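Local coordinates for mutual gliding-motility protein MglA (Myxococcus xanthus DK 1622, PDB 6H17), which acts as a GTP-binding, GTP-hydrolysing intracellular switch that coordinates the two gliding motility systems and controls the direction and speed of cell movement, at residues F101-Q106 / I138-R143; R9-K14 / R68-R73; I92-D97 / A125-D130. All coordinates share one frame; numbering follows the deposited sequence.

Interaction 1: F101-Q106 / I138-R143; sequences FVADSQ and IQYNKR. With GSP (5'-guanosine-diphosphate-monothiophosphate), chain C.
Asp-104 crosses the outer part of the Lys-142 chain, its carboxylate against CD and CE, and the ammonium closes a salt bridge, Lys-142 NZ to Asp-104 OD2 2.8 Å. The lysine arrives from above the carboxylate plane, 42° out of it. Gln-106 NE2 meets both oxygens on their syn sides, and Gln-106 N reaches Asp-104 OD1 on the anti side at 2.9 Å, an Asx turn. Three donor atoms thus grip the carboxylate, NE2 being shared by both oxygens, which should restrain its rotation. Lys-142 NZ also donates to Leu-22 O.

One residue later, Ser-105 OG gives its proton to Asn-141 O (2.7 Å), and Ser-105 N approaches the same carbonyl oxygen from the other face of its plane at 3.0 Å. Arg-143, bent at chi2 and chi3, adds a weak bond from NH1 to Ser-105 OG; NH1 also donates to Val-149 O.

The strands are parallel and in register: Gln-139 N to Phe-101 O is 2.8 Å with an N-H...O angle of 171°, while Ala-103 N donates to Gln-139 O and Ala-103 O accepts from Asn-141 N. Phe-101 and Ile-138 run alongside each other on one face; Val-102 CG1 packs near Asn-141 CB on the other.

Asn-141 CG stands anti to the backbone N (chi1 -167°), which carries the amide to the guanine. Asn-141 ND2 donates to GSP N7 at 3.0 Å, and bonds to Cys-23 O and from Ala-170 N position the amide. Lys-142 lays CG against GSP C6, 3.5 Å away. Parallel strands 98-104 and 136-141, joined through helix 110-125, form a beta-alpha-beta unit whose second strand leads into the NKxD guanine-recognition motif of small GTPases, completed by Asp-144.

Interaction 2: R9-K14 / R68-R73; sequences REINCK and RGFKTR. With SO4 (sulfate ion), chain E.
Arg-9 spreads its guanidinium over one face of the Phe-70 ring, and Ile-11 CD1 sits over the opposite face. The planes of guanidinium and ring are 21° apart and Arg-9 CZ lies 4.1 Å from the Phe-70 ring centroid, a stacked cation-pi pair. On the other side Ile-11 CD1 makes a CH-pi contact, 4.0 Å from the same Phe-70 centroid. Bends at chi2 (-58°) and chi3 (-66°) curl the arginine back over the ring, where Arg-9 NE donates to Gly-69 O (3.0 Å) within the guanidinium plane.

Arg-73 turns the edge of its guanidinium to a sulfate, probably from the crystallisation liquor: NH1 and NH2 both donate to SO4 O2. Strands 10-18 and 71-78 are parallel neighbours in the central sheet of the small-GTPase fold, away from the nucleotide site, and exchange backbone bonds such as Cys-13 N to Arg-73 O at 2.9 Å.

Glu-10 and Lys-71 run side by side, but their salt bridge is weak and doubtful in this lysine conformer. The firmer chemistry is that of Arg-9, whose cation is held by the Phe-70 face and the Gly-69 carbonyl together.

Interaction 3: I92-D97 / A125-D130; sequences ILKGVD and AEQGYD
Gln-127 and Leu-93 share the single direct hydrogen bond between the two segments: Gln-127 NE2 donates to Leu-93 O at 3.0 Å with an N-H...O angle of 158°. The acceptor lies in the amide plane of Gln-127, but the donor stands above the carbonyl plane of Leu-93, 58° out of it. That approach fits an oxygen already in use, since Val-96 N closes the type II turn of residues 93-96 on the same Leu-93 O from the opposite face, at 3.1 Å. Gln-127 CG takes the position between its backbone N and carbonyl carbon (chi1 65°), and the extended chain beyond it carries the amide across to the turn.

One water adds an indirect polar link. It donates to Val-96 O at 3.0 Å and lies 2.9 Å from Tyr-129 OH, bridging the turn to the phenol.

Packing is centred on Tyr-129. Its ring sets an edge against the Val-96 carbonyl, with Tyr-129 CE2 3.3 Å from Val-96 O; Val-96 CG1 adds apolar packing against CE2. Gln-127 NE2 lies over the ring centre, 3.4 Å above the plane, while Leu-93 O meets the amide in its own plane. Tyr-129 OH lies 3.5 Å from Gly-95 CA. Leu-124 of helix 110-125 backs both Val-96 and Tyr-129, and Gly-128, with positive phi, is the C-prime residue of the Schellman motif that ends this helix.

The contact thus joins the turn after helix 86-93 to the loop after helix 110-125 through a carbonyl gripped by two N-H groups. That bond and the Tyr-129 ring against NE2 would restrain the amide; the water links Tyr-129 to the turn separately.

How the interactions relate
From the N terminus, interaction 2 comes first: residues 9-14 wait until 68-73 to close a loop of 53 residues, pairing strands 10-18 and 71-78. Only afterwards do interactions 3 and 1 open, closing 27 and 31 residues, and these cross, with segments in the order 92-97, 101-106, 125-130, 138-143. Interaction 3 ties the turn after helix 86-93 to the loop after helix 110-125; interaction 1 joins the strands flanking that latter helix. Strands 98-104 and 10-18 are neighbours, so interactions 1 and 2 belong to one sheet, their centres 30 Å apart. Interactions 2 and 3 touch directly, Lys-14 NZ lying 2.7 Å from Lys-94 O and Lys-14 N 2.8 Å from Asp-97 OD2.

Interaction 1: F101-Q106 / I138-R143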
loop_
_atom_site.group_PDB
_atom_site.type_symbol
_atom_site.label_atom_id
_atom_site.label_comp_id
_atom_site.label_asym_id
_atom_site.label_seq_id
_atom_site.Cartn_x
_atom_site.Cartn_y
_atom_site.Cartn_z
ATOM N N PHE A 101 0.765 -2.375 4.237
ATOM C CA PHE A 101 2.057 -3.015 4.447
ATOM C C PHE A 101 1.972 -4.437 3.918
ATOM O O PHE A 101 1.179 -5.236 4.422
ATOM C CB PHE A 101 2.471 -3.023 5.912
ATOM C CG PHE A 101 3.855 -3.566 6.113
ATOM C CD1 PHE A 101 4.087 -4.917 6.366
ATOM C CD2 PHE A 101 4.942 -2.720 5.998
ATOM C CE1 PHE A 101 5.376 -5.397 6.532
ATOM C CE2 PHE A 101 6.234 -3.195 6.148
ATOM C CZ PHE A 101 6.447 -4.510 6.439
ATOM N N VAL A 102 2.791 -4.764 2.930
ATOM C CA VAL A 102 2.833 -6.084 2.324
ATOM C C VAL A 102 3.993 -6.834 2.958
ATOM O O VAL A 102 5.160 -6.508 2.724
ATOM C CB VAL A 102 2.984 -6.009 0.802
ATOM C CG1 VAL A 102 3.027 -7.404 0.199
ATOM C CG2 VAL A 102 1.860 -5.181 0.172
ATOM N N ALA A 103 3.689 -7.833 3.779
ATOM C CA ALA A 103 4.713 -8.657 4.406
ATOM C C ALA A 103 4.951 -9.905 3.571
ATOM O O ALA A 103 4.011 -10.514 3.044
ATOM C CB ALA A 103 4.261 -9.047 5.805
ATOM N N ASP A 104 6.212 -10.276 3.431
ATOM C CA ASP A 104 6.574 -11.530 2.778
ATOM C C ASP A 104 6.496 -12.645 3.813
ATOM O O ASP A 104 7.260 -12.649 4.777
ATOM C CB ASP A 104 7.987 -11.403 2.210
ATOM C CG ASP A 104 8.383 -12.585 1.336
ATOM O OD1 ASP A 104 8.003 -13.735 1.664
ATOM O OD2 ASP A 104 9.069 -12.369 0.306
ATOM N N SER A 105 5.593 -13.602 3.630
ATOM C CA SER A 105 5.400 -14.611 4.668
ATOM C C SER A 105 6.569 -15.582 4.797
ATOM O O SER A 105 6.602 -16.355 5.767
ATOM C CB SER A 105 4.140 -15.443 4.394
ATOM O OG SER A 105 2.956 -14.669 4.549
ATOM N N GLN A 106 7.496 -15.629 3.846
ATOM C CA GLN A 106 8.603 -16.577 3.950
ATOM C C GLN A 106 9.383 -16.351 5.245
ATOM O O GLN A 106 9.741 -15.223 5.595
ATOM C CB GLN A 106 9.559 -16.418 2.775
ATOM C CG GLN A 106 8.954 -16.758 1.449
ATOM C CD GLN A 106 9.925 -16.540 0.325
ATOM O OE1 GLN A 106 10.594 -17.476 -0.128
ATOM N NE2 GLN A 106 10.042 -15.307 -0.119
ATOM N N ILE A 138 -2.635 -4.495 6.832
ATOM C CA ILE A 138 -1.481 -5.368 6.628
ATOM C C ILE A 138 -1.887 -6.591 5.815
ATOM O O ILE A 138 -2.959 -7.181 6.030
ATOM C CB ILE A 138 -0.795 -5.758 7.957
ATOM C CG1 ILE A 138 0.543 -6.465 7.659
ATOM C CG2 ILE A 138 -1.681 -6.599 8.837
ATOM C CD1 ILE A 138 1.526 -6.426 8.848
ATOM N N GLN A 139 -1.024 -6.975 4.887
ATOM C CA GLN A 139 -1.218 -8.135 4.035
ATOM C C GLN A 139 -0.112 -9.142 4.279
ATOM O O GLN A 139 1.073 -8.795 4.215
ATOM C CB GLN A 139 -1.203 -7.695 2.575
ATOM C CG GLN A 139 -1.487 -8.824 1.601
ATOM C CD GLN A 139 -1.341 -8.400 0.169
ATOM O OE1 GLN A 139 -0.275 -8.543 -0.427
ATOM N NE2 GLN A 139 -2.423 -7.865 -0.407
ATOM N N TYR A 140 -0.485 -10.384 4.546
ATOM C CA TYR A 140 0.471 -11.479 4.686
ATOM C C TYR A 140 0.523 -12.185 3.339
ATOM O O TYR A 140 -0.287 -13.066 3.055
ATOM C CB TYR A 140 0.070 -12.427 5.807
ATOM C CG TYR A 140 -0.212 -11.760 7.140
ATOM C CD1 TYR A 140 0.569 -10.703 7.615
ATOM C CD2 TYR A 140 -1.280 -12.174 7.923
ATOM C CE1 TYR A 140 0.294 -10.104 8.850
ATOM C CE2 TYR A 140 -1.558 -11.580 9.139
ATOM C CZ TYR A 140 -0.763 -10.544 9.586
ATOM O OH TYR A 140 -1.024 -9.924 10.801
ATOM N N ASN A 141 1.472 -11.778 2.504
ATOM C CA ASN A 141 1.559 -12.261 1.132
ATOM C C ASN A 141 2.417 -13.517 1.059
ATOM O O ASN A 141 3.122 -13.895 1.999
ATOM C CB ASN A 141 2.092 -11.144 0.226
ATOM C CG ASN A 141 1.932 -11.443 -1.233
ATOM O OD1 ASN A 141 0.929 -12.035 -1.654
ATOM N ND2 ASN A 141 2.920 -11.064 -2.028
ATOM N N LYS A 142 2.340 -14.178 -0.084
ATOM C CA LYS A 142 3.094 -15.415 -0.354
ATOM C C LYS A 142 2.631 -16.583 0.523
ATOM O O LYS A 142 3.425 -17.441 0.916
ATOM C CB LYS A 142 4.615 -15.235 -0.307
ATOM C CG LYS A 142 5.102 -13.967 -1.011
ATOM C CD LYS A 142 6.532 -14.094 -1.502
ATOM C CE LYS A 142 6.988 -12.806 -2.161
ATOM N NZ LYS A 142 8.463 -12.844 -2.430
ATOM N N ARG A 143 1.314 -16.679 0.747
ATOM C CA ARG A 143 0.771 -17.781 1.532
ATOM C C ARG A 143 0.922 -19.123 0.839
ATOM O O ARG A 143 0.770 -20.157 1.494
ATOM C CB ARG A 143 -0.714 -17.562 1.850
ATOM C CG ARG A 143 -1.035 -16.290 2.616
ATOM C CD ARG A 143 -0.225 -16.126 3.882
ATOM N NE ARG A 143 -0.283 -17.332 4.697
ATOM C CZ ARG A 143 0.591 -17.648 5.642
ATOM N NH1 ARG A 143 1.569 -16.823 5.947
ATOM N NH2 ARG A 143 0.459 -18.780 6.317
HETATM P PG GSP C . 10.604 -4.133 -4.858
HETATM O O3B GSP C . 9.672 -5.500 -4.815
HETATM S S1G GSP C . 12.378 -4.731 -4.982
HETATM O O2G GSP C . 10.083 -3.318 -6.060
HETATM O O3G GSP C . 10.290 -3.391 -3.556
HETATM P PB GSP C . 8.104 -5.720 -4.881
HETATM O O1B GSP C . 7.527 -5.731 -3.515
HETATM O O2B GSP C . 7.482 -4.784 -5.846
HETATM P PA GSP C . 7.323 -7.811 -6.725
HETATM O O1A GSP C . 5.893 -7.557 -6.661
HETATM O O2A GSP C . 8.048 -7.387 -7.927
HETATM O O3A GSP C . 8.049 -7.233 -5.433
HETATM O "O5'" GSP C . 7.505 -9.375 -6.459
HETATM C "C5'" GSP C . 8.802 -9.945 -6.390
HETATM C "C4'" GSP C . 8.755 -11.414 -6.789
HETATM O "O4'" GSP C . 7.918 -12.138 -5.865
HETATM C "C3'" GSP C . 8.157 -11.614 -8.157
HETATM O "O3'" GSP C . 8.847 -12.655 -8.829
HETATM C "C2'" GSP C . 6.712 -12.041 -7.910
HETATM O "O2'" GSP C . 6.135 -12.831 -8.908
HETATM C "C1'" GSP C . 6.894 -12.801 -6.588
HETATM N N9 GSP C . 5.692 -12.873 -5.767
HETATM C C8 GSP C . 4.922 -11.817 -5.389
HETATM N N7 GSP C . 3.892 -12.254 -4.637
HETATM C C5 GSP C . 4.018 -13.615 -4.540
HETATM C C6 GSP C . 3.251 -14.594 -3.912
HETATM O O6 GSP C . 2.212 -14.382 -3.242
HETATM N N1 GSP C . 3.684 -15.875 -4.054
HETATM C C2 GSP C . 4.819 -16.207 -4.750
HETATM N N2 GSP C . 5.177 -17.477 -4.823
HETATM N N3 GSP C . 5.576 -15.275 -5.374
HETATM C C4 GSP C . 5.144 -14.006 -5.252
#

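Interaction 2: R9-K14 / R68-R73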
loop_
_atom_site.group_PDB
_atom_site.type_symbol
_atom_site.label_atom_id
_atom_site.label_comp_id
_atom_site.label_asym_id
_atom_site.label_seq_id
_atom_site.Cartn_x
_atom_site.Cartn_y
_atom_site.Cartn_z
ATOM N N ARG A 9 -14.684 20.311 -7.442
ATOM C CA ARG A 9 -15.342 19.194 -6.765
ATOM C C ARG A 9 -14.569 17.895 -6.948
ATOM O O ARG A 9 -15.161 16.836 -7.168
ATOM C CB ARG A 9 -16.800 18.995 -7.197
ATOM C CG ARG A 9 -17.617 20.248 -7.256
ATOM C CD ARG A 9 -17.624 20.922 -5.941
ATOM N NE ARG A 9 -18.304 20.155 -4.894
ATOM C CZ ARG A 9 -18.433 20.588 -3.649
ATOM N NH1 ARG A 9 -17.906 21.756 -3.298
ATOM N NH2 ARG A 9 -19.083 19.860 -2.758
ATOM N N GLU A 10 -13.245 17.956 -6.886
ATOM C CA GLU A 10 -12.394 16.788 -7.069
ATOM C C GLU A 10 -11.564 16.530 -5.829
ATOM O O GLU A 10 -11.014 17.452 -5.229
ATOM C CB GLU A 10 -11.472 16.971 -8.290
ATOM C CG GLU A 10 -12.282 17.152 -9.571
ATOM C CD GLU A 10 -11.471 17.042 -10.849
ATOM O OE1 GLU A 10 -12.057 17.237 -11.943
ATOM O OE2 GLU A 10 -10.255 16.763 -10.767
ATOM N N ILE A 11 -11.491 15.257 -5.455
ATOM C CA ILE A 11 -10.665 14.790 -4.348
ATOM C C ILE A 11 -9.701 13.743 -4.880
ATOM O O ILE A 11 -10.120 12.783 -5.523
ATOM C CB ILE A 11 -11.532 14.171 -3.233
ATOM C CG1 ILE A 11 -12.524 15.190 -2.672
ATOM C CG2 ILE A 11 -10.649 13.583 -2.141
ATOM C CD1 ILE A 11 -13.508 14.600 -1.688
ATOM N N ASN A 12 -8.417 13.911 -4.579
ATOM C CA ASN A 12 -7.424 12.895 -4.897
ATOM C C ASN A 12 -6.821 12.377 -3.607
ATOM O O ASN A 12 -6.383 13.163 -2.763
ATOM C CB ASN A 12 -6.345 13.452 -5.818
ATOM C CG ASN A 12 -6.874 13.737 -7.211
ATOM O OD1 ASN A 12 -7.698 12.984 -7.747
ATOM N ND2 ASN A 12 -6.435 14.840 -7.789
ATOM N N CYS A 13 -6.864 11.061 -3.449
ATOM C CA CYS A 13 -6.339 10.349 -2.293
ATOM C C CYS A 13 -5.114 9.560 -2.738
ATOM O O CYS A 13 -4.989 9.207 -3.919
ATOM C CB CYS A 13 -7.401 9.389 -1.733
ATOM S SG CYS A 13 -8.888 10.241 -1.091
ATOM N N LYS A 14 -4.204 9.303 -1.788
ATOM C CA LYS A 14 -2.985 8.555 -2.068
ATOM C C LYS A 14 -2.873 7.351 -1.155
ATOM O O LYS A 14 -2.944 7.479 0.074
ATOM C CB LYS A 14 -1.798 9.481 -1.849
ATOM C CG LYS A 14 -0.452 8.872 -2.100
ATOM C CD LYS A 14 0.618 9.950 -2.015
ATOM C CE LYS A 14 1.918 9.493 -2.602
ATOM N NZ LYS A 14 2.940 10.578 -2.593
ATOM N N ARG A 68 -20.238 12.003 -1.628
ATOM C CA ARG A 68 -21.314 12.690 -2.324
ATOM C C ARG A 68 -20.884 14.105 -2.672
ATOM O O ARG A 68 -20.372 14.834 -1.820
ATOM C CB ARG A 68 -22.547 12.731 -1.418
ATOM C CG ARG A 68 -23.629 13.681 -1.874
ATOM C CD ARG A 68 -24.646 13.014 -2.748
ATOM N NE ARG A 68 -25.986 13.342 -2.267
ATOM C CZ ARG A 68 -26.800 12.485 -1.656
ATOM N NH1 ARG A 68 -27.990 12.891 -1.249
ATOM N NH2 ARG A 68 -26.437 11.221 -1.466
ATOM N N GLY A 69 -21.121 14.511 -3.920
ATOM C CA GLY A 69 -20.836 15.861 -4.369
ATOM C C GLY A 69 -19.425 16.093 -4.862
ATOM O O GLY A 69 -19.086 17.247 -5.176
ATOM N N PHE A 70 -18.611 15.055 -4.942
ATOM C CA PHE A 70 -17.237 15.146 -5.420
ATOM C C PHE A 70 -16.960 13.972 -6.352
ATOM O O PHE A 70 -17.662 12.954 -6.326
ATOM C CB PHE A 70 -16.220 15.063 -4.257
ATOM C CG PHE A 70 -16.276 16.225 -3.306
ATOM C CD1 PHE A 70 -17.152 16.218 -2.239
ATOM C CD2 PHE A 70 -15.449 17.321 -3.475
ATOM C CE1 PHE A 70 -17.213 17.295 -1.363
ATOM C CE2 PHE A 70 -15.494 18.389 -2.607
ATOM C CZ PHE A 70 -16.378 18.382 -1.552
ATOM N N LYS A 71 -15.959 14.142 -7.218
ATOM C CA LYS A 71 -15.297 13.033 -7.898
ATOM C C LYS A 71 -14.071 12.692 -7.065
ATOM O O LYS A 71 -13.249 13.572 -6.779
ATOM C CB LYS A 71 -14.858 13.464 -9.304
ATOM C CG LYS A 71 -13.917 12.483 -10.036
ATOM C CD LYS A 71 -13.480 13.001 -11.417
ATOM C CE LYS A 71 -12.382 14.054 -11.321
ATOM N NZ LYS A 71 -11.012 13.494 -11.082
ATOM N N THR A 72 -13.943 11.425 -6.673
ATOM C CA THR A 72 -12.852 10.977 -5.837
ATOM C C THR A 72 -12.060 9.938 -6.603
ATOM O O THR A 72 -12.630 8.995 -7.160
ATOM C CB THR A 72 -13.354 10.380 -4.517
ATOM O OG1 THR A 72 -14.107 11.373 -3.815
ATOM C CG2 THR A 72 -12.193 9.929 -3.655
ATOM N N ARG A 73 -10.757 10.132 -6.632
ATOM C CA ARG A 73 -9.868 9.174 -7.275
ATOM C C ARG A 73 -8.784 8.773 -6.292
ATOM O O ARG A 73 -8.308 9.596 -5.503
ATOM C CB ARG A 73 -9.261 9.742 -8.553
ATOM C CG ARG A 73 -10.279 9.992 -9.681
ATOM C CD ARG A 73 -10.931 8.709 -10.191
ATOM N NE ARG A 73 -11.960 8.979 -11.215
ATOM C CZ ARG A 73 -13.278 9.025 -10.994
ATOM N NH1 ARG A 73 -14.100 9.280 -12.009
ATOM N NH2 ARG A 73 -13.784 8.801 -9.787
HETATM S S SO4 E . -17.501 7.931 -11.202
HETATM O O1 SO4 E . -18.872 8.090 -10.666
HETATM O O2 SO4 E . -16.682 9.105 -10.858
HETATM O O3 SO4 E . -16.887 6.747 -10.583
HETATM O O4 SO4 E . -17.547 7.739 -12.648
HETATM O O HOH W 1 -20.757 17.666 -1.440
HETATM O O HOH W 2 -10.631 13.245 -8.463
#

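Interaction 3: I92-D97 / A125-D130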
loop_
_atom_site.group_PDB
_atom_site.type_symbol
_atom_site.label_atom_id
_atom_site.label_comp_id
_atom_site.label_asym_id
_atom_site.label_seq_id
_atom_site.Cartn_x
_atom_site.Cartn_y
_atom_site.Cartn_z
ATOM N N ILE A 92 8.054 9.130 -1.739
ATOM C CA ILE A 92 6.763 8.583 -2.140
ATOM C C ILE A 92 5.739 8.700 -1.018
ATOM O O ILE A 92 4.538 8.854 -1.276
ATOM C CB ILE A 92 6.947 7.135 -2.648
ATOM C CG1 ILE A 92 7.831 7.133 -3.904
ATOM C CG2 ILE A 92 5.590 6.468 -2.900
ATOM C CD1 ILE A 92 8.467 5.799 -4.212
ATOM N N LEU A 93 6.177 8.625 0.239
ATOM C CA LEU A 93 5.243 8.678 1.349
ATOM C C LEU A 93 4.639 10.054 1.569
ATOM O O LEU A 93 3.638 10.167 2.291
ATOM C CB LEU A 93 5.917 8.233 2.657
ATOM C CG LEU A 93 5.981 6.749 2.954
ATOM C CD1 LEU A 93 6.893 6.533 4.168
ATOM C CD2 LEU A 93 4.598 6.166 3.196
ATOM N N LYS A 94 5.201 11.105 0.985
ATOM C CA LYS A 94 4.655 12.441 1.216
ATOM C C LYS A 94 3.189 12.483 0.810
ATOM O O LYS A 94 2.826 12.027 -0.272
ATOM C CB LYS A 94 5.443 13.472 0.410
ATOM C CG LYS A 94 6.827 13.734 0.966
ATOM C CD LYS A 94 7.579 14.757 0.133
ATOM C CE LYS A 94 8.953 15.030 0.724
ATOM N NZ LYS A 94 9.709 16.065 -0.037
ATOM N N GLY A 95 2.346 13.031 1.686
ATOM C CA GLY A 95 0.938 13.186 1.371
ATOM C C GLY A 95 0.115 11.920 1.428
ATOM O O GLY A 95 -1.026 11.920 0.959
ATOM N N VAL A 96 0.646 10.831 1.977
ATOM C CA VAL A 96 -0.096 9.573 1.978
ATOM C C VAL A 96 -1.364 9.699 2.812
ATOM O O VAL A 96 -1.374 10.324 3.883
ATOM C CB VAL A 96 0.808 8.428 2.471
ATOM C CG1 VAL A 96 1.261 8.670 3.921
ATOM C CG2 VAL A 96 0.083 7.087 2.352
ATOM N N ASP A 97 -2.440 9.079 2.328
ATOM C CA ASP A 97 -3.705 8.989 3.054
ATOM C C ASP A 97 -3.969 7.618 3.644
ATOM O O ASP A 97 -4.695 7.520 4.639
ATOM C CB ASP A 97 -4.867 9.374 2.137
ATOM C CG ASP A 97 -4.736 10.780 1.636
ATOM O OD1 ASP A 97 -4.642 11.697 2.481
ATOM O OD2 ASP A 97 -4.651 10.985 0.416
ATOM N N ALA A 125 6.752 9.231 10.982
ATOM C CA ALA A 125 7.059 10.216 12.017
ATOM C C ALA A 125 7.914 11.350 11.471
ATOM O O ALA A 125 7.746 12.512 11.879
ATOM C CB ALA A 125 7.769 9.529 13.189
ATOM N N GLU A 126 8.848 11.060 10.576
ATOM C CA GLU A 126 9.723 12.080 10.012
ATOM C C GLU A 126 9.052 13.006 9.013
ATOM O O GLU A 126 9.728 13.939 8.523
ATOM C CB GLU A 126 10.939 11.448 9.358
ATOM C CG GLU A 126 11.805 10.827 10.405
ATOM C CD GLU A 126 12.964 10.033 9.872
ATOM O OE1 GLU A 126 13.840 9.661 10.657
ATOM O OE2 GLU A 126 12.982 9.753 8.638
ATOM N N GLN A 127 7.778 12.787 8.674
ATOM C CA GLN A 127 7.006 13.763 7.915
ATOM C C GLN A 127 5.801 14.237 8.715
ATOM O O GLN A 127 4.898 14.870 8.156
ATOM C CB GLN A 127 6.622 13.221 6.540
ATOM C CG GLN A 127 5.687 12.057 6.576
ATOM C CD GLN A 127 5.236 11.609 5.190
ATOM O OE1 GLN A 127 6.026 11.572 4.243
ATOM N NE2 GLN A 127 3.966 11.276 5.063
ATOM N N GLY A 128 5.790 13.975 10.022
ATOM C CA GLY A 128 4.755 14.476 10.902
ATOM C C GLY A 128 3.527 13.608 11.030
ATOM O O GLY A 128 2.526 14.058 11.600
ATOM N N TYR A 129 3.560 12.388 10.509
ATOM C CA TYR A 129 2.435 11.475 10.577
ATOM C C TYR A 129 2.677 10.462 11.694
ATOM O O TYR A 129 3.757 10.414 12.290
ATOM C CB TYR A 129 2.271 10.755 9.225
ATOM C CG TYR A 129 1.824 11.629 8.046
ATOM C CD1 TYR A 129 2.312 12.922 7.862
ATOM C CD2 TYR A 129 0.938 11.136 7.104
ATOM C CE1 TYR A 129 1.900 13.701 6.780
ATOM C CE2 TYR A 129 0.522 11.898 6.028
ATOM C CZ TYR A 129 1.003 13.175 5.864
ATOM O OH TYR A 129 0.585 13.929 4.787
ATOM N N ASP A 130 1.660 9.635 11.956
ATOM C CA ASP A 130 1.703 8.595 12.986
ATOM C C ASP A 130 1.046 7.334 12.435
ATOM O O ASP A 130 -0.142 7.355 12.103
ATOM C CB ASP A 130 0.964 9.076 14.246
ATOM C CG ASP A 130 0.975 8.055 15.383
ATOM O OD1 ASP A 130 1.484 6.936 15.217
ATOM O OD2 ASP A 130 0.473 8.396 16.476
HETATM O O HOH W 3 -2.051 13.277 3.804
#